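Local coordinates for polycomb protein Pcl (Drosophila melanogaster, PDB 5OQD), which binds chromatin as a subunit of the Esc/E(z) histone H3 methyltransferase complex and is needed early in embryogenesis to establish repression of homeotic genes, at residues Q55-F60 with F71-T76; I82-R87 with E190-E195. All coordinates share one frame; numbering follows the deposited sequence.

Overall arrangement
Both contacts lie at the zinc-binding PHD part of this PHD2 and winged-helix fragment, on the same side of the chain's centre. From the N terminus, the chain passes the strands 42-44 and 51-53 and reaches 55-60; contact 1 then closes a short loop when 71-76 comes back beside it. Strand 71-74 is followed by 84-87, its antiparallel partner, which opens contact 2. That contact closes only after the winged-helix part, some hundred residues on, when 190-195 returns to the finger. The two loops follow in series, without nesting or crossing. Their shared sheet carries 55-60 through F71 and F73, and the turn leading into helix 194-200 through F84.

Contact 1: Q55-F60 with F71-T76; sequences QCMQNF and FVFCCT. With ZN (zinc ion), chain K; ZN (zinc ion), chain L.
SD of M57 lies over one face of the F73 ring, and this is the tight part of the contact. SD sits 4.3 Å from the centroid of the F73 ring and 18° off its normal, a Met-aromatic contact, while the methyl CE comes to 3.5 Å from F73 CE1. A bend at the last torsion of M57 (chi3 51°) brings CE down just outside the ring outline, beside the CD1-CE1 bond. On the opposite face of F73 lies the backbone N of C75, and F52 meets the same ring edge-to-face. Both M57 and F73 are buried. At the start of strand 71-74, F60 meets F71 in a T-shaped pair: the edge of F60 points at the face of F71, with centroids 5.5 Å apart and planes at 73°. L43 of the strand 42-44 touches both of these rings.

Ligands alternate along the chain in the interleaved cross-brace of a PHD finger, and each segment serves a different zinc. C56 SG binds one zinc ion at 2.3 Å together with C30, C32 and H53, whereas C75 SG binds the other at 2.2 Å with C45, C48 and C78.

Toward solvent the fit is looser. There Q58, extended beyond CG, crosses T76 at about a right angle, and OE1 of Q58 lies 3.8 Å from CG2 of T76, with no hydrogen bond between the segments.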
ATOM      1  N   GLN B  55       2.721   1.101 -16.856  1.00 63.40           N
ATOM      2  CA  GLN B  55       2.854   0.691 -18.239  1.00 69.14           C
ATOM      3  C   GLN B  55       3.944   1.508 -18.902  1.00 64.90           C
ATOM      4  O   GLN B  55       4.716   0.989 -19.694  1.00 70.76           O
ATOM      5  CB  GLN B  55       1.539   0.875 -18.981  1.00 66.01           C
ATOM      6  CG  GLN B  55       0.424  -0.014 -18.474  1.00 76.25           C
ATOM      7  CD  GLN B  55      -0.292   0.593 -17.294  1.00 87.16           C
ATOM      8  OE1 GLN B  55       0.047   1.685 -16.850  1.00 77.04           O
ATOM      9  NE2 GLN B  55      -1.286  -0.110 -16.776  1.00 91.77           N
ATOM     10  N   CYS B  56       4.004   2.791 -18.575  1.00 62.71           N
ATOM     11  CA  CYS B  56       5.005   3.675 -19.163  1.00 59.65           C
ATOM     12  C   CYS B  56       6.387   3.396 -18.580  1.00 66.26           C
ATOM     13  O   CYS B  56       7.367   4.052 -18.930  1.00 54.93           O
ATOM     14  CB  CYS B  56       4.625   5.138 -18.944  1.00 50.77           C
ATOM     15  SG  CYS B  56       3.133   5.654 -19.816  1.00 56.55           S
ATOM     16  N   MET B  57       6.455   2.420 -17.682  1.00 59.40           N
ATOM     17  CA  MET B  57       7.720   1.972 -17.115  1.00 59.87           C
ATOM     18  C   MET B  57       8.280   0.810 -17.927  1.00 67.73           C
ATOM     19  O   MET B  57       7.578   0.234 -18.758  1.00 74.53           O
ATOM     20  CB  MET B  57       7.542   1.556 -15.652  1.00 64.62           C
ATOM     21  CG  MET B  57       7.246   2.705 -14.701  1.00 66.63           C
ATOM     22  SD  MET B  57       6.737   2.141 -13.069  1.00 66.53           S
ATOM     23  CE  MET B  57       8.044   0.974 -12.692  1.00 65.35           C
ATOM     24  N   GLN B  58       9.542   0.470 -17.687  1.00 74.92           N
ATOM     25  CA  GLN B  58      10.170  -0.641 -18.391  1.00 78.98           C
ATOM     26  C   GLN B  58      10.058  -1.941 -17.600  1.00 87.53           C
ATOM     27  O   GLN B  58      10.652  -2.079 -16.531  1.00 92.35           O
ATOM     28  CB  GLN B  58      11.639  -0.329 -18.685  1.00 77.86           C
ATOM     29  CG  GLN B  58      11.836   0.771 -19.714  1.00 87.83           C
ATOM     30  CD  GLN B  58      13.243   0.801 -20.277  1.00 86.34           C
ATOM     31  OE1 GLN B  58      14.183   0.290 -19.667  1.00 91.51           O
ATOM     32  NE2 GLN B  58      13.394   1.394 -21.456  1.00 84.48           N
ATOM     33  N   ASN B  59       9.320  -2.891 -18.151  1.00 91.92           N
ATOM     34  CA  ASN B  59       9.121  -4.181 -17.511  1.00 90.47           C
ATOM     35  C   ASN B  59       8.456  -4.150 -16.143  1.00 91.26           C
ATOM     36  O   ASN B  59       8.810  -4.926 -15.264  1.00100.64           O
ATOM     37  CB  ASN B  59      10.463  -4.905 -17.399  1.00 80.41           C
ATOM     38  N   PHE B  60       7.489  -3.265 -15.959  1.00 86.57           N
ATOM     39  CA  PHE B  60       6.615  -3.388 -14.813  1.00 81.21           C
ATOM     40  C   PHE B  60       5.242  -3.785 -15.318  1.00 81.59           C
ATOM     41  O   PHE B  60       4.511  -2.959 -15.848  1.00 81.14           O
ATOM     42  CB  PHE B  60       6.527  -2.067 -14.065  1.00 81.01           C
ATOM     43  CG  PHE B  60       5.860  -2.173 -12.729  1.00 77.98           C
ATOM     44  CD1 PHE B  60       4.519  -2.478 -12.636  1.00 69.91           C
ATOM     45  CD2 PHE B  60       6.577  -1.965 -11.568  1.00 71.06           C
ATOM     46  CE1 PHE B  60       3.905  -2.573 -11.408  1.00 66.32           C
ATOM     47  CE2 PHE B  60       5.968  -2.058 -10.336  1.00 64.64           C
ATOM     48  CZ  PHE B  60       4.630  -2.362 -10.256  1.00 62.48           C
ATOM     49  N   PHE B  71       6.289   0.394  -3.015  1.00 59.95           N
ATOM     50  CA  PHE B  71       7.456   0.133  -3.834  1.00 51.67           C
ATOM     51  C   PHE B  71       8.453   1.267  -3.697  1.00 49.53           C
ATOM     52  O   PHE B  71       8.088   2.383  -3.381  1.00 57.56           O
ATOM     53  CB  PHE B  71       7.053   0.038  -5.300  1.00 52.17           C
ATOM     54  CG  PHE B  71       6.257  -1.178  -5.639  1.00 46.69           C
ATOM     55  CD1 PHE B  71       6.886  -2.358  -5.962  1.00 48.34           C
ATOM     56  CD2 PHE B  71       4.883  -1.131  -5.661  1.00 47.12           C
ATOM     57  CE1 PHE B  71       6.158  -3.476  -6.287  1.00 49.54           C
ATOM     58  CE2 PHE B  71       4.146  -2.246  -5.983  1.00 55.94           C
ATOM     59  CZ  PHE B  71       4.784  -3.422  -6.298  1.00 51.68           C
ATOM     60  N   VAL B  72       9.716   0.974  -3.955  1.00 48.88           N
ATOM     61  CA  VAL B  72      10.738   2.000  -4.108  1.00 49.76           C
ATOM     62  C   VAL B  72      11.143   2.046  -5.573  1.00 53.25           C
ATOM     63  O   VAL B  72      11.673   1.074  -6.109  1.00 45.22           O
ATOM     64  CB  VAL B  72      11.974   1.736  -3.232  1.00 52.37           C
ATOM     65  CG1 VAL B  72      13.078   2.735  -3.560  1.00 53.94           C
ATOM     66  CG2 VAL B  72      11.610   1.806  -1.761  1.00 53.59           C
ATOM     67  N   PHE B  73      10.883   3.175  -6.224  1.00 53.51           N
ATOM     68  CA  PHE B  73      11.101   3.278  -7.660  1.00 52.77           C
ATOM     69  C   PHE B  73      12.097   4.367  -8.039  1.00 53.57           C
ATOM     70  O   PHE B  73      12.089   5.463  -7.482  1.00 50.89           O
ATOM     71  CB  PHE B  73       9.771   3.523  -8.377  1.00 47.88           C
ATOM     72  CG  PHE B  73       9.921   3.850  -9.834  1.00 55.29           C
ATOM     73  CD1 PHE B  73      10.474   2.932 -10.711  1.00 60.71           C
ATOM     74  CD2 PHE B  73       9.508   5.076 -10.327  1.00 55.32           C
ATOM     75  CE1 PHE B  73      10.616   3.234 -12.050  1.00 66.47           C
ATOM     76  CE2 PHE B  73       9.645   5.380 -11.668  1.00 54.61           C
ATOM     77  CZ  PHE B  73      10.199   4.457 -12.531  1.00 54.48           C
ATOM     78  N   CYS B  74      12.960   4.042  -8.996  1.00 52.12           N
ATOM     79  CA  CYS B  74      13.883   5.008  -9.572  1.00 49.62           C
ATOM     80  C   CYS B  74      13.917   4.815 -11.083  1.00 58.01           C
ATOM     81  O   CYS B  74      14.210   3.724 -11.570  1.00 48.71           O
ATOM     82  CB  CYS B  74      15.281   4.855  -8.973  1.00 50.35           C
ATOM     83  SG  CYS B  74      16.397   6.235  -9.313  1.00 58.73           S
ATOM     84  N   CYS B  75      13.605   5.876 -11.823  1.00 49.80           N
ATOM     85  CA  CYS B  75      13.476   5.786 -13.276  1.00 53.58           C
ATOM     86  C   CYS B  75      14.827   5.626 -13.971  1.00 47.66           C
ATOM     87  O   CYS B  75      15.880   5.695 -13.336  1.00 41.74           O
ATOM     88  CB  CYS B  75      12.753   7.019 -13.826  1.00 56.07           C
ATOM     89  SG  CYS B  75      13.704   8.556 -13.728  1.00 44.25           S
ATOM     90  N   THR B  76      14.780   5.416 -15.283  1.00 55.27           N
ATOM     91  CA  THR B  76      15.984   5.219 -16.082  1.00 56.69           C
ATOM     92  C   THR B  76      16.826   6.487 -16.176  1.00 53.31           C
ATOM     93  O   THR B  76      18.047   6.422 -16.335  1.00 53.14           O
ATOM     94  CB  THR B  76      15.638   4.741 -17.504  1.00 57.31           C
ATOM     95  OG1 THR B  76      14.611   5.575 -18.053  1.00 60.88           O
ATOM     96  CG2 THR B  76      15.144   3.304 -17.476  1.00 60.96           C
TER
HETATM   97 ZN    ZN K 701       2.845   7.565 -18.627  1.00 61.65          ZN
HETATM   98 ZN    ZN L 702      13.718   9.875 -11.925  1.00 46.83          ZN

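Contact 2: I82-R87 with E190-E195; sequences IEFVRR and EELSDE
L192 spreads both its methyls against F84, and nearly all of the apolar contact is here. CD2 of L192 stands over one face of the F84 ring, 4.0 Å from its centroid and 26° off the normal, a CH-pi contact displaced toward the rim at CE2. The other methyl works closer to the root of the side chain, with L192 CD1 at 3.7 Å from F84 CG. With its CG anti to the backbone N (chi1 -179°), F84 carries its ring out from the strand toward 190-195, and the leucine runs antiparallel alongside it.

The polar neighbours of the ring come without a hydrogen bond. Its far end meets the backbone of the other segment, F84 CZ lying 3.6 Å from L192 O, and OD1 of D194 is near the ring plane, beyond the edge, 4.2 Å from F84 CZ.

In the fold, the contact sets the segment leading into helix 194-200 beside the two-stranded antiparallel sheet of 71-74 and 84-87. S193 is the N-cap of this helix, its OG hydrogen-bonded to the backbone N of L196.

Hydrogen bonds and charges to other parts of the chain hold the segments. F84 pairs with C74 through the backbone, and E190 accepts a bond from K47 NZ through its carbonyl O and makes a salt bridge to R200 of helix 194-200 through OE2.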
ATOM      1  N   ILE B  82      19.089   2.371 -15.985  1.00 60.44           N
ATOM      2  CA  ILE B  82      18.617   1.112 -15.418  1.00 62.44           C
ATOM      3  C   ILE B  82      17.464   1.338 -14.446  1.00 54.89           C
ATOM      4  O   ILE B  82      17.652   1.906 -13.371  1.00 54.12           O
ATOM      5  CB  ILE B  82      19.753   0.367 -14.691  1.00 69.17           C
ATOM      6  CG1 ILE B  82      20.936   0.148 -15.637  1.00 66.86           C
ATOM      7  CG2 ILE B  82      19.254  -0.960 -14.132  1.00 62.68           C
ATOM      8  CD1 ILE B  82      22.140  -0.494 -14.973  1.00 71.82           C
ATOM      9  N   GLU B  83      16.270   0.892 -14.826  1.00 45.59           N
ATOM     10  CA  GLU B  83      15.091   1.078 -13.989  1.00 54.25           C
ATOM     11  C   GLU B  83      15.220   0.294 -12.686  1.00 63.88           C
ATOM     12  O   GLU B  83      15.604  -0.876 -12.686  1.00 62.68           O
ATOM     13  CB  GLU B  83      13.824   0.658 -14.737  1.00 58.70           C
ATOM     14  CG  GLU B  83      12.544   1.143 -14.083  1.00 55.32           C
ATOM     15  CD  GLU B  83      11.297   0.631 -14.773  1.00 63.25           C
ATOM     16  OE1 GLU B  83      10.761  -0.408 -14.336  1.00 90.73           O
ATOM     17  OE2 GLU B  83      10.848   1.271 -15.747  1.00 69.96           O
ATOM     18  N   PHE B  84      14.903   0.951 -11.575  1.00 56.54           N
ATOM     19  CA  PHE B  84      15.039   0.341 -10.258  1.00 57.06           C
ATOM     20  C   PHE B  84      13.691   0.217  -9.560  1.00 61.36           C
ATOM     21  O   PHE B  84      13.079   1.218  -9.197  1.00 55.52           O
ATOM     22  CB  PHE B  84      16.005   1.157  -9.391  1.00 52.05           C
ATOM     23  CG  PHE B  84      16.229   0.581  -8.019  1.00 59.35           C
ATOM     24  CD1 PHE B  84      17.216  -0.366  -7.805  1.00 64.22           C
ATOM     25  CD2 PHE B  84      15.461   0.995  -6.942  1.00 63.91           C
ATOM     26  CE1 PHE B  84      17.430  -0.895  -6.543  1.00 63.47           C
ATOM     27  CE2 PHE B  84      15.668   0.470  -5.681  1.00 64.15           C
ATOM     28  CZ  PHE B  84      16.654  -0.476  -5.481  1.00 70.03           C
ATOM     29  N   VAL B  85      13.234  -1.017  -9.377  1.00 58.77           N
ATOM     30  CA  VAL B  85      12.018  -1.268  -8.614  1.00 64.41           C
ATOM     31  C   VAL B  85      12.302  -2.221  -7.457  1.00 64.56           C
ATOM     32  O   VAL B  85      13.066  -3.179  -7.594  1.00 72.58           O
ATOM     33  CB  VAL B  85      10.891  -1.845  -9.499  1.00 59.98           C
ATOM     34  CG1 VAL B  85      10.419  -0.803 -10.500  1.00 61.90           C
ATOM     35  CG2 VAL B  85      11.349  -3.107 -10.213  1.00 74.00           C
ATOM     36  N   ARG B  86      11.794  -1.886  -6.285  1.00 67.06           N
ATOM     37  CA  ARG B  86      11.846  -2.809  -5.174  1.00 60.74           C
ATOM     38  C   ARG B  86      10.530  -2.819  -4.429  1.00 56.38           C
ATOM     39  O   ARG B  86       9.986  -1.781  -4.095  1.00 58.06           O
ATOM     40  CB  ARG B  86      12.989  -2.446  -4.223  1.00 57.14           C
ATOM     41  N   ARG B  87      10.032  -4.013  -4.170  1.00 56.43           N
ATOM     42  CA  ARG B  87       8.818  -4.202  -3.387  1.00 58.80           C
ATOM     43  C   ARG B  87       9.094  -4.067  -1.892  1.00 55.56           C
ATOM     44  O   ARG B  87      10.024  -4.678  -1.367  1.00 61.83           O
ATOM     45  CB  ARG B  87       8.206  -5.568  -3.691  1.00 45.50           C
ATOM     46  CG  ARG B  87       7.075  -5.977  -2.763  1.00 51.89           C
ATOM     47  CD  ARG B  87       5.726  -5.943  -3.463  1.00 46.96           C
ATOM     48  NE  ARG B  87       4.990  -4.716  -3.175  1.00 54.86           N
ATOM     49  CZ  ARG B  87       3.679  -4.577  -3.343  1.00 57.75           C
ATOM     50  NH1 ARG B  87       2.957  -5.591  -3.799  1.00 52.66           N
ATOM     51  NH2 ARG B  87       3.091  -3.425  -3.055  1.00 59.01           N
ATOM     52  N   GLU B 190      23.310   9.854  -4.462  1.00 78.73           N
ATOM     53  CA  GLU B 190      23.325   8.737  -3.521  1.00 74.17           C
ATOM     54  C   GLU B 190      23.216   7.374  -4.199  1.00 76.42           C
ATOM     55  O   GLU B 190      22.570   7.232  -5.237  1.00 66.37           O
ATOM     56  CB  GLU B 190      22.191   8.891  -2.509  1.00 71.29           C
ATOM     57  CG  GLU B 190      22.378  10.044  -1.540  1.00 71.82           C
ATOM     58  CD  GLU B 190      21.166  10.260  -0.657  1.00 74.56           C
ATOM     59  OE1 GLU B 190      20.063   9.815  -1.039  1.00 74.48           O
ATOM     60  OE2 GLU B 190      21.314  10.872   0.422  1.00 84.37           O
ATOM     61  N   GLU B 191      23.854   6.375  -3.599  1.00 82.76           N
ATOM     62  CA  GLU B 191      23.741   4.998  -4.065  1.00 80.16           C
ATOM     63  C   GLU B 191      22.340   4.469  -3.778  1.00 75.24           C
ATOM     64  O   GLU B 191      21.647   4.977  -2.896  1.00 81.39           O
ATOM     65  CB  GLU B 191      24.794   4.109  -3.400  1.00 80.57           C
ATOM     66  N   LEU B 192      21.926   3.452  -4.525  1.00 72.65           N
ATOM     67  CA  LEU B 192      20.583   2.902  -4.382  1.00 75.32           C
ATOM     68  C   LEU B 192      20.588   1.549  -3.684  1.00 80.44           C
ATOM     69  O   LEU B 192      19.763   0.687  -3.983  1.00 85.21           O
ATOM     70  CB  LEU B 192      19.915   2.776  -5.751  1.00 72.43           C
ATOM     71  CG  LEU B 192      18.780   3.757  -6.045  1.00 71.49           C
ATOM     72  CD1 LEU B 192      18.331   3.622  -7.488  1.00 61.93           C
ATOM     73  CD2 LEU B 192      17.616   3.525  -5.091  1.00 64.58           C
ATOM     74  N   SER B 193      21.517   1.367  -2.751  1.00 81.22           N
ATOM     75  CA  SER B 193      21.635   0.101  -2.042  1.00 81.53           C
ATOM     76  C   SER B 193      20.430  -0.149  -1.141  1.00 82.92           C
ATOM     77  O   SER B 193      19.840   0.788  -0.600  1.00 84.92           O
ATOM     78  CB  SER B 193      22.919   0.067  -1.211  1.00 80.27           C
ATOM     79  OG  SER B 193      22.846   0.969  -0.121  1.00 81.14           O
ATOM     80  N   ASP B 194      20.070  -1.419  -0.987  1.00 79.33           N
ATOM     81  CA  ASP B 194      19.021  -1.810  -0.056  1.00 80.57           C
ATOM     82  C   ASP B 194      19.449  -1.470   1.365  1.00 76.47           C
ATOM     83  O   ASP B 194      18.616  -1.192   2.227  1.00 81.35           O
ATOM     84  CB  ASP B 194      18.713  -3.303  -0.178  1.00 76.99           C
ATOM     85  CG  ASP B 194      18.212  -3.685  -1.557  1.00 84.83           C
ATOM     86  OD1 ASP B 194      18.420  -2.897  -2.504  1.00 89.99           O
ATOM     87  OD2 ASP B 194      17.617  -4.774  -1.695  1.00 83.50           O
ATOM     88  N   GLU B 195      20.758  -1.493   1.592  1.00 72.00           N
ATOM     89  CA  GLU B 195      21.334  -1.146   2.884  1.00 76.87           C
ATOM     90  C   GLU B 195      21.004   0.292   3.268  1.00 80.97           C
ATOM     91  O   GLU B 195      20.648   0.574   4.411  1.00 86.90           O
ATOM     92  CB  GLU B 195      22.850  -1.350   2.865  1.00 20.00           C
TER